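PDB 7NED: urocanate hydratase from Paenibacillus sp. Soil724D2, which probably hydrates thiourocanate in bacterial ergothioneine breakdown, using a tightly held NAD+ as cofactor, and is seen here with urocanate in its active site. Local coordinates for residues 22-26 against 58-63; 25-29 against 127-131; 122-128 against 475-479; 428-434 against 492-498. All coordinates share one frame; numbering follows the deposited sequence.

Contact 1 of 4, residues 22-26 against 58-63; sequences LLRML and IVRTLK
Leu-23 reaches out from helix 17-31 and spreads its two methyls over different partners on helix 52-64. Its CG stands opposite the backbone N (chi1 175°), which carries the fork across to the other helix: CD1 comes 3.8 Å from CG2 of Val-59, the two side chains meeting at about a right angle, while CD2 lies 4.1 Å from CE of Lys-63. The lysine suits the margin of this patch because its extended aliphatic chain can pack against leucine and still carry the ammonium group beyond it. Leu-62 answers from the other helix, but against main chain: its CD1 sits 3.8 Å from CA of Leu-23, the branch at CG placing a methyl against the helix backbone. This is an antiparallel helix pair, its local axes 10.4 Å apart at closest with directions 158° from each other, and no hydrogen bond joins the two segments. One turn on from Leu-23, Leu-26 repeats the pattern, its CD2 being 3.8 Å from CG2 of Ile-58 and 4.0 Å from CG2 of Val-59. The beta-branched residues offer the longer leucine forks methyls on short, conformationally restricted side chains. Leu-22 and Leu-62 both touch Ile-91 of strand 91-95, and Ile-58 touches Pro-78; on helix 52-64, Arg-60 and Thr-61 pack against Lys-544 and Ile-543 of the second subunit.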
loop_
_atom_site.group_PDB
_atom_site.type_symbol
_atom_site.label_atom_id
_atom_site.label_comp_id
_atom_site.label_asym_id
_atom_site.label_seq_id
_atom_site.Cartn_x
_atom_site.Cartn_y
_atom_site.Cartn_z
ATOM N N LEU A 22 -16.755 13.491 -10.695
ATOM C CA LEU A 22 -15.335 13.484 -10.397
ATOM C C LEU A 22 -14.645 14.684 -11.026
ATOM O O LEU A 22 -13.734 15.254 -10.420
ATOM C CB LEU A 22 -14.681 12.176 -10.874
ATOM C CG LEU A 22 -15.338 10.927 -10.269
ATOM C CD1 LEU A 22 -14.658 9.625 -10.783
ATOM C CD2 LEU A 22 -15.347 10.982 -8.715
ATOM N N LEU A 23 -15.025 15.042 -12.258
ATOM C CA LEU A 23 -14.423 16.215 -12.906
ATOM C C LEU A 23 -14.711 17.476 -12.097
ATOM O O LEU A 23 -13.816 18.299 -11.850
ATOM C CB LEU A 23 -14.961 16.378 -14.340
ATOM C CG LEU A 23 -14.492 17.648 -15.078
ATOM C CD1 LEU A 23 -12.938 17.666 -15.166
ATOM C CD2 LEU A 23 -15.121 17.717 -16.452
ATOM N N ARG A 24 -15.942 17.623 -11.641
ATOM C CA ARG A 24 -16.263 18.810 -10.849
ATOM C C ARG A 24 -15.576 18.801 -9.498
ATOM O O ARG A 24 -15.269 19.865 -8.955
ATOM C CB ARG A 24 -17.770 18.925 -10.677
ATOM C CG ARG A 24 -18.430 19.250 -11.995
ATOM C CD ARG A 24 -19.917 19.543 -11.816
ATOM N NE ARG A 24 -20.531 19.746 -13.131
ATOM C CZ ARG A 24 -21.722 20.319 -13.316
ATOM N NH1 ARG A 24 -22.452 20.746 -12.269
ATOM N NH2 ARG A 24 -22.183 20.462 -14.547
ATOM N N MET A 25 -15.370 17.619 -8.901
ATOM C CA MET A 25 -14.641 17.594 -7.638
ATOM C C MET A 25 -13.188 18.008 -7.845
ATOM O O MET A 25 -12.586 18.699 -7.000
ATOM C CB MET A 25 -14.749 16.186 -7.042
ATOM C CG MET A 25 -16.118 15.917 -6.512
ATOM S SD MET A 25 -16.129 14.314 -5.771
ATOM C CE MET A 25 -15.574 14.635 -4.071
ATOM N N LEU A 26 -12.599 17.584 -8.956
ATOM C CA LEU A 26 -11.260 18.066 -9.298
ATOM C C LEU A 26 -11.245 19.590 -9.419
ATOM O O LEU A 26 -10.400 20.275 -8.822
ATOM C CB LEU A 26 -10.774 17.397 -10.594
ATOM C CG LEU A 26 -9.529 17.976 -11.253
ATOM C CD1 LEU A 26 -8.315 17.981 -10.312
ATOM C CD2 LEU A 26 -9.197 17.236 -12.539
ATOM N N ILE A 58 -6.003 14.468 -17.459
ATOM C CA ILE A 58 -7.085 13.954 -16.614
ATOM C C ILE A 58 -8.430 14.527 -17.054
ATOM O O ILE A 58 -9.421 13.797 -17.181
ATOM C CB ILE A 58 -6.798 14.262 -15.129
ATOM C CG1 ILE A 58 -5.599 13.445 -14.628
ATOM C CG2 ILE A 58 -8.045 14.021 -14.258
ATOM C CD1 ILE A 58 -5.099 13.903 -13.250
ATOM N N VAL A 59 -8.497 15.847 -17.270
ATOM C CA VAL A 59 -9.754 16.456 -17.683
ATOM C C VAL A 59 -10.238 15.861 -18.999
ATOM O O VAL A 59 -11.406 15.460 -19.120
ATOM C CB VAL A 59 -9.614 17.988 -17.751
ATOM C CG1 VAL A 59 -10.864 18.612 -18.395
ATOM C CG2 VAL A 59 -9.442 18.536 -16.345
ATOM N N ARG A 60 -9.357 15.793 -20.009
ATOM C CA ARG A 60 -9.741 15.171 -21.283
ATOM C C ARG A 60 -10.247 13.751 -21.068
ATOM O O ARG A 60 -11.293 13.353 -21.605
ATOM C CB ARG A 60 -8.563 15.154 -22.264
ATOM C CG ARG A 60 -8.228 16.504 -22.863
ATOM C CD ARG A 60 -7.204 16.364 -24.004
ATOM N NE ARG A 60 -5.940 15.818 -23.531
ATOM C CZ ARG A 60 -4.920 16.547 -23.069
ATOM N NH1 ARG A 60 -4.990 17.884 -23.027
ATOM N NH2 ARG A 60 -3.816 15.925 -22.679
ATOM N N THR A 61 -9.505 12.963 -20.294
ATOM C CA THR A 61 -9.893 11.570 -20.098
ATOM C C THR A 61 -11.268 11.447 -19.451
ATOM O O THR A 61 -12.078 10.613 -19.863
ATOM C CB THR A 61 -8.857 10.848 -19.250
ATOM O OG1 THR A 61 -7.576 10.931 -19.885
ATOM C CG2 THR A 61 -9.258 9.359 -19.105
ATOM N N LEU A 62 -11.546 12.255 -18.417
ATOM C CA LEU A 62 -12.833 12.154 -17.739
ATOM C C LEU A 62 -13.990 12.515 -18.656
ATOM O O LEU A 62 -15.087 11.983 -18.487
ATOM C CB LEU A 62 -12.885 13.070 -16.497
ATOM C CG LEU A 62 -12.207 12.507 -15.246
ATOM C CD1 LEU A 62 -12.064 13.587 -14.191
ATOM C CD2 LEU A 62 -13.037 11.364 -14.738
ATOM N N LYS A 63 -13.780 13.449 -19.567
ATOM C CA LYS A 63 -14.855 13.843 -20.474
ATOM C C LYS A 63 -15.248 12.720 -21.451
ATOM O O LYS A 63 -16.321 12.709 -21.894
ATOM C CB LYS A 63 -14.538 15.121 -21.212
ATOM C CG LYS A 63 -14.489 16.343 -20.334
ATOM C CD LYS A 63 -13.943 17.546 -21.073
ATOM C CE LYS A 63 -13.816 18.769 -20.230
ATOM N NZ LYS A 63 -13.123 19.887 -20.900
#

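Contact 2 of 4, residues 25-29 against 127-131; sequences MLENV and WQYIG
Leu-26 lies over one face of the Trp-127 indole in a CH-pi contact, its CD1 3.6 Å from the centroid of the five-membered ring and 20° off the normal. Val-29 packs beside it: CG1 reaches 3.4 Å to C of Trp-127 and 3.8 Å to CB of Tyr-129, a short branched side chain fitting close to the loop backbone. Met-25, bent at chi3 (87°), turns its CE back to within 3.2 Å of O of Trp-127. The polar links run through water. Asn-28 ND2 donates to two waters; one donates to O of Tyr-129 at 2.7 Å, and the other lies between ND2 and O of Ile-130, to which it may donate. OD1 of Asn-28 accepts from Leu-396 N, and the indole NE1 bonds to Ala-48 O. Replacing Trp-127 by alanine removes the indole, which would probably leave a gap against Leu-26 and Ala-48 O without its donor. Tyr-129 belongs to the urocanate pocket, touching the ligand and stacking its ring with Tyr-42. Helix 17-31 thus rests on the loop leading to helix 133-150, with Ile-58 of helix 52-64 against the indole and Ala-429 of strand 428-441 against Met-25.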
loop_
_atom_site.group_PDB
_atom_site.type_symbol
_atom_site.label_atom_id
_atom_site.label_comp_id
_atom_site.label_asym_id
_atom_site.label_seq_id
_atom_site.Cartn_x
_atom_site.Cartn_y
_atom_site.Cartn_z
ATOM N N MET A 25 -15.370 17.619 -8.901
ATOM C CA MET A 25 -14.641 17.594 -7.638
ATOM C C MET A 25 -13.188 18.008 -7.845
ATOM O O MET A 25 -12.586 18.699 -7.000
ATOM C CB MET A 25 -14.749 16.186 -7.042
ATOM C CG MET A 25 -16.118 15.917 -6.512
ATOM S SD MET A 25 -16.129 14.314 -5.771
ATOM C CE MET A 25 -15.574 14.635 -4.071
ATOM N N LEU A 26 -12.599 17.584 -8.956
ATOM C CA LEU A 26 -11.260 18.066 -9.298
ATOM C C LEU A 26 -11.245 19.590 -9.419
ATOM O O LEU A 26 -10.400 20.275 -8.822
ATOM C CB LEU A 26 -10.774 17.397 -10.594
ATOM C CG LEU A 26 -9.529 17.976 -11.253
ATOM C CD1 LEU A 26 -8.315 17.981 -10.312
ATOM C CD2 LEU A 26 -9.197 17.236 -12.539
ATOM N N GLU A 27 -12.190 20.140 -10.179
ATOM C CA GLU A 27 -12.258 21.584 -10.310
ATOM C C GLU A 27 -12.460 22.229 -8.954
ATOM O O GLU A 27 -11.871 23.281 -8.654
ATOM C CB GLU A 27 -13.393 21.953 -11.252
ATOM C CG GLU A 27 -13.121 21.521 -12.673
ATOM C CD GLU A 27 -14.327 21.666 -13.558
ATOM O OE1 GLU A 27 -15.467 21.512 -13.098
ATOM O OE2 GLU A 27 -14.129 21.964 -14.750
ATOM N N ASN A 28 -13.300 21.605 -8.122
ATOM C CA ASN A 28 -13.678 22.182 -6.836
ATOM C C ASN A 28 -12.500 22.243 -5.860
ATOM O O ASN A 28 -12.391 23.202 -5.087
ATOM C CB ASN A 28 -14.833 21.380 -6.231
ATOM C CG ASN A 28 -15.421 22.048 -5.000
ATOM O OD1 ASN A 28 -15.739 23.249 -5.032
ATOM N ND2 ASN A 28 -15.581 21.276 -3.904
ATOM N N VAL A 29 -11.619 21.226 -5.840
ATOM C CA VAL A 29 -10.487 21.339 -4.918
ATOM C C VAL A 29 -9.526 22.416 -5.410
ATOM O O VAL A 29 -8.809 23.023 -4.605
ATOM C CB VAL A 29 -9.741 20.002 -4.688
ATOM C CG1 VAL A 29 -10.695 18.913 -4.193
ATOM C CG2 VAL A 29 -9.000 19.546 -5.943
ATOM N N TRP A 127 -9.270 14.643 -4.713
ATOM C CA TRP A 127 -10.222 15.684 -5.111
ATOM C C TRP A 127 -11.367 15.602 -4.101
ATOM O O TRP A 127 -12.548 15.728 -4.460
ATOM C CB TRP A 127 -10.754 15.381 -6.501
ATOM C CG TRP A 127 -9.645 15.348 -7.511
ATOM C CD1 TRP A 127 -8.333 15.749 -7.370
ATOM C CD2 TRP A 127 -9.649 14.428 -8.602
ATOM N NE1 TRP A 127 -7.569 15.260 -8.434
ATOM C CE2 TRP A 127 -8.364 14.440 -9.192
ATOM C CE3 TRP A 127 -10.647 13.627 -9.169
ATOM C CZ2 TRP A 127 -8.060 13.691 -10.327
ATOM C CZ3 TRP A 127 -10.340 12.888 -10.325
ATOM C CH2 TRP A 127 -9.060 12.922 -10.879
ATOM N N GLN A 128 -11.049 15.344 -2.833
ATOM C CA GLN A 128 -12.099 15.128 -1.834
ATOM C C GLN A 128 -12.188 16.264 -0.820
ATOM O O GLN A 128 -12.987 16.190 0.127
ATOM C CB GLN A 128 -11.888 13.760 -1.132
ATOM C CG GLN A 128 -12.015 12.621 -2.135
ATOM C CD GLN A 128 -11.434 11.265 -1.690
ATOM O OE1 GLN A 128 -10.504 11.175 -0.862
ATOM N NE2 GLN A 128 -11.956 10.196 -2.303
ATOM N N TYR A 129 -11.372 17.298 -1.011
ATOM C CA TYR A 129 -11.315 18.462 -0.161
ATOM C C TYR A 129 -12.516 19.328 -0.475
ATOM O O TYR A 129 -12.896 19.452 -1.648
ATOM C CB TYR A 129 -10.013 19.182 -0.462
ATOM C CG TYR A 129 -9.716 20.413 0.323
ATOM C CD1 TYR A 129 -9.222 20.327 1.608
ATOM C CD2 TYR A 129 -9.859 21.658 -0.256
ATOM C CE1 TYR A 129 -8.923 21.486 2.324
ATOM C CE2 TYR A 129 -9.566 22.817 0.450
ATOM C CZ TYR A 129 -9.093 22.708 1.748
ATOM O OH TYR A 129 -8.799 23.824 2.485
ATOM N N ILE A 130 -13.169 19.842 0.572
ATOM C CA ILE A 130 -14.337 20.683 0.352
ATOM C C ILE A 130 -14.120 22.105 0.837
ATOM O O ILE A 130 -15.064 22.879 0.860
ATOM C CB ILE A 130 -15.607 20.099 0.990
ATOM C CG1 ILE A 130 -15.477 20.015 2.546
ATOM C CG2 ILE A 130 -15.926 18.740 0.315
ATOM C CD1 ILE A 130 -16.773 19.743 3.258
ATOM N N GLY A 131 -12.883 22.471 1.179
ATOM C CA GLY A 131 -12.584 23.738 1.818
ATOM C C GLY A 131 -12.309 23.531 3.291
ATOM O O GLY A 131 -12.186 22.411 3.773
HETATM O O HOH W 1 -16.813 22.472 -1.521
HETATM O O HOH W 2 -14.250 18.565 -3.804
#

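Contact 3 of 4, residues 122-128 against 475-479; sequences LTAAAWQ and LVTIH. With URO ((2E)-3-(1H-imidazol-4-yl)acrylic acid), chain B.
With CG opposite its carbonyl carbon (chi1 -68°), the ring of His-479 swings from strand 475-480 into the bend of loop 122-128, while Leu-475, its CG opposite the backbone N (chi1 -178°), sends a fork to the far end of that loop. The imidazole CE1 comes 3.1 Å from O of Leu-122, and the backbone N of Ala-126 lies at the ring edge; the ring's ND1 is hydrogen-bonded to O of Gly-121. Between these ends, the type I turn from Ala-124 to Trp-127 presents CB of Ala-126 to CG2 of Thr-477 at 3.6 Å, so a small residue fits where turn and strand run close. Leu-475 divides its methyls: CD1 stands 4.0 Å from CE3 of Trp-127, and CD2 lies 3.8 Å from NE2 of Gln-128, whose amide makes its polar bonds to Thr-495 and His-434. The other side of the loop belongs to the substrate pocket. Thr-123 OG1 donates to carboxylate OAB of urocanate at 2.5 Å, and CG of Leu-122 packs 3.4 Å from CAE of its imidazole ring. Arg-352 also bonds to the ligand. One short loop therefore binds the carboxylate through a hydroxyl and meets the imidazole with an apolar side chain, while its back is set against the mixed sheet that holds strand 475-480; the His-479 bond to Gly-121 probably helps to hold it there.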
loop_
_atom_site.group_PDB
_atom_site.type_symbol
_atom_site.label_atom_id
_atom_site.label_comp_id
_atom_site.label_asym_id
_atom_site.label_seq_id
_atom_site.Cartn_x
_atom_site.Cartn_y
_atom_site.Cartn_z
ATOM N N LEU A 122 -4.124 14.268 2.088
ATOM C CA LEU A 122 -5.125 13.226 2.215
ATOM C C LEU A 122 -6.179 13.377 1.131
ATOM O O LEU A 122 -6.393 12.458 0.329
ATOM C CB LEU A 122 -5.775 13.262 3.616
ATOM C CG LEU A 122 -4.804 13.105 4.776
ATOM C CD1 LEU A 122 -5.519 12.953 6.121
ATOM C CD2 LEU A 122 -3.891 11.914 4.516
ATOM N N THR A 123 -6.775 14.565 1.018
ATOM C CA THR A 123 -7.893 14.721 0.103
ATOM C C THR A 123 -7.568 15.568 -1.127
ATOM O O THR A 123 -8.477 15.838 -1.914
ATOM C CB THR A 123 -9.070 15.334 0.839
ATOM O OG1 THR A 123 -8.630 16.562 1.422
ATOM C CG2 THR A 123 -9.591 14.382 1.927
ATOM N N ALA A 124 -6.319 16.000 -1.316
ATOM C CA ALA A 124 -6.012 16.874 -2.456
ATOM C C ALA A 124 -5.990 16.085 -3.763
ATOM O O ALA A 124 -6.733 16.389 -4.705
ATOM C CB ALA A 124 -4.669 17.584 -2.250
ATOM N N ALA A 125 -5.134 15.067 -3.844
ATOM C CA ALA A 125 -4.982 14.389 -5.130
ATOM C C ALA A 125 -6.150 13.481 -5.456
ATOM O O ALA A 125 -6.268 13.044 -6.612
ATOM C CB ALA A 125 -3.696 13.591 -5.171
ATOM N N ALA A 126 -7.001 13.173 -4.477
ATOM C CA ALA A 126 -8.216 12.426 -4.743
ATOM C C ALA A 126 -9.436 13.328 -4.898
ATOM O O ALA A 126 -10.531 12.819 -5.149
ATOM C CB ALA A 126 -8.454 11.401 -3.629
ATOM N N TRP A 127 -9.270 14.643 -4.713
ATOM C CA TRP A 127 -10.222 15.684 -5.111
ATOM C C TRP A 127 -11.367 15.602 -4.101
ATOM O O TRP A 127 -12.548 15.728 -4.460
ATOM C CB TRP A 127 -10.754 15.381 -6.501
ATOM C CG TRP A 127 -9.645 15.348 -7.511
ATOM C CD1 TRP A 127 -8.333 15.749 -7.370
ATOM C CD2 TRP A 127 -9.649 14.428 -8.602
ATOM N NE1 TRP A 127 -7.569 15.260 -8.434
ATOM C CE2 TRP A 127 -8.364 14.440 -9.192
ATOM C CE3 TRP A 127 -10.647 13.627 -9.169
ATOM C CZ2 TRP A 127 -8.060 13.691 -10.327
ATOM C CZ3 TRP A 127 -10.340 12.888 -10.325
ATOM C CH2 TRP A 127 -9.060 12.922 -10.879
ATOM N N GLN A 128 -11.049 15.344 -2.833
ATOM C CA GLN A 128 -12.099 15.128 -1.834
ATOM C C GLN A 128 -12.188 16.264 -0.820
ATOM O O GLN A 128 -12.987 16.190 0.127
ATOM C CB GLN A 128 -11.888 13.760 -1.132
ATOM C CG GLN A 128 -12.015 12.621 -2.135
ATOM C CD GLN A 128 -11.434 11.265 -1.690
ATOM O OE1 GLN A 128 -10.504 11.175 -0.862
ATOM N NE2 GLN A 128 -11.956 10.196 -2.303
ATOM N N LEU A 475 -14.530 6.262 -6.867
ATOM C CA LEU A 475 -13.107 6.576 -6.862
ATOM C C LEU A 475 -12.481 6.022 -5.592
ATOM O O LEU A 475 -13.019 6.216 -4.499
ATOM C CB LEU A 475 -12.876 8.101 -6.941
ATOM C CG LEU A 475 -11.431 8.630 -6.985
ATOM C CD1 LEU A 475 -11.332 9.981 -7.727
ATOM C CD2 LEU A 475 -10.819 8.761 -5.599
ATOM N N VAL A 476 -11.331 5.363 -5.726
ATOM C CA VAL A 476 -10.609 4.833 -4.578
ATOM C C VAL A 476 -9.152 5.264 -4.690
ATOM O O VAL A 476 -8.580 5.280 -5.786
ATOM C CB VAL A 476 -10.732 3.288 -4.509
ATOM C CG1 VAL A 476 -9.959 2.727 -3.323
ATOM C CG2 VAL A 476 -12.181 2.904 -4.444
ATOM N N THR A 477 -8.554 5.602 -3.566
ATOM C CA THR A 477 -7.182 6.091 -3.563
ATOM C C THR A 477 -6.420 5.517 -2.376
ATOM O O THR A 477 -6.996 5.281 -1.314
ATOM C CB THR A 477 -7.145 7.631 -3.526
ATOM O OG1 THR A 477 -5.797 8.074 -3.712
ATOM C CG2 THR A 477 -7.684 8.199 -2.180
ATOM N N ILE A 478 -5.119 5.304 -2.570
ATOM C CA ILE A 478 -4.173 5.028 -1.494
ATOM C C ILE A 478 -3.073 6.081 -1.548
ATOM O O ILE A 478 -2.410 6.250 -2.579
ATOM C CB ILE A 478 -3.561 3.627 -1.612
ATOM C CG1 ILE A 478 -4.664 2.581 -1.547
ATOM C CG2 ILE A 478 -2.561 3.437 -0.483
ATOM C CD1 ILE A 478 -4.173 1.140 -1.930
ATOM N N HIS A 479 -2.862 6.778 -0.430
ATOM C CA HIS A 479 -1.826 7.807 -0.341
ATOM C C HIS A 479 -0.805 7.420 0.710
ATOM O O HIS A 479 -1.150 6.743 1.680
ATOM C CB HIS A 479 -2.415 9.167 0.089
ATOM C CG HIS A 479 -3.311 9.791 -0.936
ATOM N ND1 HIS A 479 -3.797 11.071 -0.806
ATOM C CD2 HIS A 479 -3.813 9.310 -2.099
ATOM C CE1 HIS A 479 -4.555 11.354 -1.856
ATOM N NE2 HIS A 479 -4.572 10.307 -2.660
HETATM O OAA URO B . -10.638 17.480 5.351
HETATM C CAI URO B . -9.756 17.429 4.394
HETATM O OAB URO B . -10.021 17.599 3.271
HETATM C CAC URO B . -8.357 17.106 4.719
HETATM C CAD URO B . -8.012 16.880 5.959
HETATM C CAJ URO B . -6.632 16.591 6.083
HETATM C CAF URO B . -5.872 16.595 7.215
HETATM N NAH URO B . -4.545 16.446 6.911
HETATM C CAE URO B . -4.510 16.344 5.602
HETATM N NAG URO B . -5.743 16.427 5.055
#

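Contact 4 of 4, residues 428-434 against 492-498; sequences IAFSRDH and AGVTLVA. With URO ((2E)-3-(1H-imidazol-4-yl)acrylic acid), chain B.
Arg-432 bonds to O of Ala-492, which also lies over one face of the His-434 ring. The arginine NH1 donates to it along a lone pair at 3.0 Å, with NH2 adding a weak bond, the long chain spanning both strands. The His-434 ring also lays this face over Gly-493, whose CA is 3.8 Å from the centroid, a place where any CB would collide with NE2. Ser-431 OG donates to O of Val-494 at 2.8 Å. Further along, antiparallel pairing takes over, Phe-430 and Leu-496 exchanging two bonds. In the second shell, Arg-432 NH1 bonds to O of Asp-433, and His-434 N meets Asp-433 OD1 at 2.7 Å from above the carboxylate plane. Asp-515 forms a salt bridge with Arg-432, and Ser-491 and Gln-128 bond to His-434. A leucine in place of Arg-432 would probably leave Asp-515 without its mate and the Asp-433 carbonyl less firmly fixed. Together these bonds probably help hold the Asp-433 carboxylate beside the acrylate double-bond carbon CAD of urocanate, 3.0 Å from OD2.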
loop_
_atom_site.group_PDB
_atom_site.type_symbol
_atom_site.label_atom_id
_atom_site.label_comp_id
_atom_site.label_asym_id
_atom_site.label_seq_id
_atom_site.Cartn_x
_atom_site.Cartn_y
_atom_site.Cartn_z
ATOM N N ILE A 428 -25.259 14.270 -5.935
ATOM C CA ILE A 428 -24.518 14.597 -4.722
ATOM C C ILE A 428 -23.312 13.671 -4.647
ATOM O O ILE A 428 -23.436 12.455 -4.843
ATOM C CB ILE A 428 -25.390 14.451 -3.460
ATOM C CG1 ILE A 428 -26.646 15.335 -3.553
ATOM C CG2 ILE A 428 -24.558 14.688 -2.196
ATOM C CD1 ILE A 428 -26.350 16.857 -3.505
ATOM N N ALA A 429 -22.153 14.232 -4.368
ATOM C CA ALA A 429 -20.965 13.407 -4.177
ATOM C C ALA A 429 -20.751 13.225 -2.688
ATOM O O ALA A 429 -20.904 14.178 -1.920
ATOM C CB ALA A 429 -19.737 14.057 -4.810
ATOM N N PHE A 430 -20.424 11.994 -2.281
ATOM C CA PHE A 430 -20.119 11.661 -0.896
ATOM C C PHE A 430 -18.647 11.293 -0.767
ATOM O O PHE A 430 -18.094 10.580 -1.609
ATOM C CB PHE A 430 -20.964 10.490 -0.406
ATOM C CG PHE A 430 -22.392 10.856 -0.116
ATOM C CD1 PHE A 430 -23.381 10.709 -1.090
ATOM C CD2 PHE A 430 -22.738 11.386 1.142
ATOM C CE1 PHE A 430 -24.717 11.072 -0.793
ATOM C CE2 PHE A 430 -24.027 11.723 1.430
ATOM C CZ PHE A 430 -25.021 11.589 0.450
ATOM N N SER A 431 -18.010 11.766 0.290
ATOM C CA SER A 431 -16.643 11.300 0.507
ATOM C C SER A 431 -16.335 11.475 1.989
ATOM O O SER A 431 -17.245 11.466 2.830
ATOM C CB SER A 431 -15.662 12.033 -0.424
ATOM O OG SER A 431 -14.323 11.526 -0.285
ATOM N N ARG A 432 -15.056 11.587 2.314
ATOM C CA ARG A 432 -14.685 11.772 3.697
ATOM C C ARG A 432 -13.212 12.131 3.712
ATOM O O ARG A 432 -12.495 11.956 2.724
ATOM C CB ARG A 432 -14.953 10.516 4.531
ATOM C CG ARG A 432 -14.300 9.224 3.883
ATOM C CD ARG A 432 -14.054 8.068 4.896
ATOM N NE ARG A 432 -13.604 6.853 4.195
ATOM C CZ ARG A 432 -12.357 6.652 3.753
ATOM N NH1 ARG A 432 -11.438 7.589 3.940
ATOM N NH2 ARG A 432 -12.029 5.507 3.122
ATOM N N ASP A 433 -12.774 12.654 4.842
ATOM C CA ASP A 433 -11.339 12.737 5.054
ATOM C C ASP A 433 -10.774 11.326 5.156
ATOM O O ASP A 433 -11.515 10.358 5.358
ATOM C CB ASP A 433 -11.029 13.530 6.331
ATOM C CG ASP A 433 -9.559 13.963 6.404
ATOM O OD1 ASP A 433 -8.801 13.780 5.412
ATOM O OD2 ASP A 433 -9.165 14.502 7.448
ATOM N N HIS A 434 -9.445 11.207 5.066
ATOM C CA HIS A 434 -8.846 9.882 5.302
ATOM C C HIS A 434 -8.657 9.607 6.775
ATOM O O HIS A 434 -8.340 8.467 7.142
ATOM C CB HIS A 434 -7.493 9.748 4.608
ATOM C CG HIS A 434 -7.567 9.883 3.120
ATOM N ND1 HIS A 434 -6.531 9.494 2.299
ATOM C CD2 HIS A 434 -8.534 10.373 2.303
ATOM C CE1 HIS A 434 -6.865 9.708 1.036
ATOM N NE2 HIS A 434 -8.075 10.244 1.010
ATOM N N ALA A 492 -6.241 5.784 2.900
ATOM C CA ALA A 492 -7.102 5.419 1.781
ATOM C C ALA A 492 -8.345 6.287 1.802
ATOM O O ALA A 492 -8.842 6.645 2.873
ATOM C CB ALA A 492 -7.497 3.915 1.824
ATOM N N GLY A 493 -8.835 6.655 0.611
ATOM C CA GLY A 493 -10.020 7.482 0.500
ATOM C C GLY A 493 -10.989 6.847 -0.476
ATOM O O GLY A 493 -10.657 5.880 -1.163
ATOM N N VAL A 494 -12.197 7.396 -0.519
ATOM C CA VAL A 494 -13.265 6.818 -1.332
ATOM C C VAL A 494 -14.244 7.926 -1.706
ATOM O O VAL A 494 -14.523 8.813 -0.900
ATOM C CB VAL A 494 -13.967 5.663 -0.582
ATOM C CG1 VAL A 494 -14.728 6.203 0.684
ATOM C CG2 VAL A 494 -14.917 4.910 -1.519
ATOM N N THR A 495 -14.722 7.918 -2.944
ATOM C CA THR A 495 -15.762 8.866 -3.368
ATOM C C THR A 495 -16.895 8.066 -3.978
ATOM O O THR A 495 -16.653 7.077 -4.695
ATOM C CB THR A 495 -15.228 9.870 -4.401
ATOM O OG1 THR A 495 -14.179 10.639 -3.806
ATOM C CG2 THR A 495 -16.320 10.786 -4.873
ATOM N N LEU A 496 -18.122 8.475 -3.663
ATOM C CA LEU A 496 -19.350 7.903 -4.202
ATOM C C LEU A 496 -20.145 9.008 -4.859
ATOM O O LEU A 496 -20.133 10.152 -4.385
ATOM C CB LEU A 496 -20.202 7.251 -3.117
ATOM C CG LEU A 496 -19.562 5.979 -2.543
ATOM C CD1 LEU A 496 -20.175 5.696 -1.172
ATOM C CD2 LEU A 496 -19.796 4.786 -3.506
ATOM N N VAL A 497 -20.837 8.670 -5.946
ATOM C CA VAL A 497 -21.698 9.632 -6.633
ATOM C C VAL A 497 -23.120 9.139 -6.472
ATOM O O VAL A 497 -23.466 8.049 -6.947
ATOM C CB VAL A 497 -21.336 9.785 -8.116
ATOM C CG1 VAL A 497 -22.268 10.848 -8.767
ATOM C CG2 VAL A 497 -19.866 10.138 -8.276
ATOM N N ALA A 498 -23.927 9.918 -5.776
ATOM C CA ALA A 498 -25.356 9.643 -5.643
ATOM C C ALA A 498 -26.037 10.379 -6.790
ATOM O O ALA A 498 -26.432 11.541 -6.662
ATOM C CB ALA A 498 -25.869 10.101 -4.284
HETATM O OAA URO B . -10.638 17.480 5.351
HETATM C CAI URO B . -9.756 17.429 4.394
HETATM O OAB URO B . -10.021 17.599 3.271
HETATM C CAC URO B . -8.357 17.106 4.719
HETATM C CAD URO B . -8.012 16.880 5.959
HETATM C CAJ URO B . -6.632 16.591 6.083
HETATM C CAF URO B . -5.872 16.595 7.215
HETATM N NAH URO B . -4.545 16.446 6.911
HETATM C CAE URO B . -4.510 16.344 5.602
HETATM N NAG URO B . -5.743 16.427 5.055
#

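In the fold
Trp-127 and Gln-128 tie the four contacts together. The indole belongs to contacts 2 and 3, and its CH2 also lies 3.7 Å from CG2 of Ile-58 in contact 1, which shares Met-25 and Leu-26 with contact 2. The Gln-128 amide leads on to contact 4, with NE2 2.7 Å from OG1 of Thr-495 and OE1 3.2 Å from NE2 of His-434. Contacts 3 and 4, centred about 9 Å apart, lie on one sheet, in which strands 475-480 and 490-498 are neighbours. Urocanate meets Tyr-129, Leu-122, Thr-123 and Asp-433 from contacts 2, 3 and 4, whereas in contact 1 the side chain of Leu-26 stays about 14 Å from it.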